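Local coordinates for chromosome partition protein Smc (Pyrococcus furiosus, PDB 3KTA) that is probably required for chromosome condensation and partitioning, its C-terminal part pairing with the N-terminal part to form an ABC-type ATPase domain, at residues K105-A108 and D109-E113. Sequence-based numbering, arbitrary orientation.
Sequences KRVA and DLIKE
Lys105 and Asp109, one helical turn apart, are joined by a salt bridge on the outer side of the helix. The amine NZ of Lys105 sits 2.9 Å from Asp109 OD1, on that oxygen's syn lone pair, and makes a second, weak bond of 3.2 Å to Asp109 OD2, so one ammonium group spans both carboxylate oxygens. Two bends in the lysine chain, at chi2 (54°) and chi4 (50°), curl its end round to the oxygen edge of the carboxylate, and its CE comes within 3.6 Å of Asp109 OD1. The aspartate meets it with CG beside its own backbone N (chi1 -73°), which turns the carboxylate back toward the preceding turn. With an alanine at Asp109, the ammonium of Lys105 would probably lose its mate within the helix, leaving the bent chain freer to swing.

Beneath the pair runs ordinary alpha-helical i to i+4 bonding: Asp109 N donates to Lys105 O at 2.8 Å, and Ile111 N to Val107 O at 2.9 Å. This is helix 101-114, the crossover of a beta-alpha-beta unit between parallel strands 89-93 and 119-123, within the C-terminal half of the SMC ATPase head. Its buried side carries Val107, whose CG1 meets Ile111 CD1 at 4.0 Å. Val107 also packs on Leu72 and Leu75 of helix 67-84, while Ile111 leans on Phe79 of that helix and on Met129. Leu110 faces Ile23 and Leu27 of helix 4-27, and Arg106 reaches that helix too, giving NE to Leu27 O while its NH2 bonds Asn103 OD1. Farther along, Lys112 NZ bonds Asn132 O and forms a salt bridge with Asp134.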
loop_
_atom_site.group_PDB
_atom_site.type_symbol
_atom_site.label_atom_id
_atom_site.label_comp_id
_atom_site.label_asym_id
_atom_site.label_seq_id
_atom_site.Cartn_x
_atom_site.Cartn_y
_atom_site.Cartn_z
ATOM N N LYS B 105 -0.720 -17.707 2.421
ATOM C CA LYS B 105 -2.144 -17.966 2.635
ATOM C C LYS B 105 -2.661 -17.290 3.902
ATOM O O LYS B 105 -3.768 -16.744 3.909
ATOM C CB LYS B 105 -2.432 -19.478 2.690
ATOM C CG LYS B 105 -3.916 -19.867 2.845
ATOM C CD LYS B 105 -4.783 -19.220 1.766
ATOM C CE LYS B 105 -6.175 -19.870 1.669
ATOM N NZ LYS B 105 -6.875 -19.995 2.966
ATOM N N ARG B 106 -1.870 -17.334 4.971
ATOM C CA ARG B 106 -2.310 -16.737 6.228
ATOM C C ARG B 106 -2.407 -15.223 6.070
ATOM O O ARG B 106 -3.329 -14.593 6.594
ATOM C CB ARG B 106 -1.410 -17.139 7.396
ATOM C CG ARG B 106 -1.626 -18.616 7.767
ATOM C CD ARG B 106 -0.932 -18.997 9.058
ATOM N NE ARG B 106 0.499 -19.146 8.875
ATOM C CZ ARG B 106 1.103 -20.295 8.590
ATOM N NH1 ARG B 106 0.392 -21.414 8.440
ATOM N NH2 ARG B 106 2.419 -20.319 8.446
ATOM N N VAL B 107 -1.466 -14.654 5.325
ATOM C CA VAL B 107 -1.542 -13.214 5.038
ATOM C C VAL B 107 -2.784 -12.881 4.201
ATOM O O VAL B 107 -3.509 -11.914 4.493
ATOM C CB VAL B 107 -0.251 -12.707 4.375
ATOM C CG1 VAL B 107 -0.409 -11.256 3.879
ATOM C CG2 VAL B 107 0.875 -12.798 5.370
ATOM N N ALA B 108 -3.042 -13.686 3.170
ATOM C CA ALA B 108 -4.200 -13.496 2.317
ATOM C C ALA B 108 -5.513 -13.606 3.104
ATOM O O ALA B 108 -6.455 -12.840 2.876
ATOM C CB ALA B 108 -4.174 -14.503 1.164
ATOM N N ASP B 109 -5.573 -14.547 4.045
ATOM C CA ASP B 109 -6.756 -14.679 4.890
ATOM C C ASP B 109 -6.959 -13.430 5.756
ATOM O O ASP B 109 -8.088 -12.998 5.965
ATOM C CB ASP B 109 -6.654 -15.905 5.796
ATOM C CG ASP B 109 -6.831 -17.214 5.047
ATOM O OD1 ASP B 109 -7.131 -17.198 3.835
ATOM O OD2 ASP B 109 -6.666 -18.266 5.697
ATOM N N LEU B 110 -5.863 -12.865 6.254
ATOM C CA LEU B 110 -5.929 -11.653 7.074
ATOM C C LEU B 110 -6.371 -10.458 6.214
ATOM O O LEU B 110 -7.147 -9.610 6.659
ATOM C CB LEU B 110 -4.561 -11.389 7.710
ATOM C CG LEU B 110 -4.364 -10.128 8.550
ATOM C CD1 LEU B 110 -5.373 -10.071 9.675
ATOM C CD2 LEU B 110 -2.934 -10.131 9.079
ATOM N N ILE B 111 -5.882 -10.385 4.980
ATOM C CA ILE B 111 -6.358 -9.360 4.045
ATOM C C ILE B 111 -7.861 -9.489 3.785
ATOM O O ILE B 111 -8.591 -8.499 3.872
ATOM C CB ILE B 111 -5.564 -9.366 2.714
ATOM C CG1 ILE B 111 -4.165 -8.774 2.922
ATOM C CG2 ILE B 111 -6.314 -8.584 1.620
ATOM C CD1 ILE B 111 -3.143 -9.178 1.830
ATOM N N LYS B 112 -8.329 -10.710 3.512
ATOM C CA LYS B 112 -9.749 -10.941 3.257
ATOM C C LYS B 112 -10.614 -10.467 4.432
ATOM O O LYS B 112 -11.596 -9.745 4.239
ATOM C CB LYS B 112 -10.006 -12.426 2.984
ATOM C CG LYS B 112 -11.423 -12.727 2.516
ATOM C CD LYS B 112 -11.593 -12.298 1.079
ATOM C CE LYS B 112 -12.848 -12.888 0.480
ATOM N NZ LYS B 112 -13.118 -12.292 -0.837
ATOM N N GLU B 113 -10.240 -10.846 5.649
ATOM C CA GLU B 113 -10.981 -10.418 6.839
ATOM C C GLU B 113 -10.935 -8.898 7.003
ATOM O O GLU B 113 -11.965 -8.243 7.262
ATOM C CB GLU B 113 -10.435 -11.100 8.087
ATOM C CG GLU B 113 -11.139 -10.679 9.374
ATOM C CD GLU B 113 -12.586 -11.118 9.433
ATOM O OE1 GLU B 113 -12.978 -12.016 8.659
ATOM O OE2 GLU B 113 -13.338 -10.571 10.274
#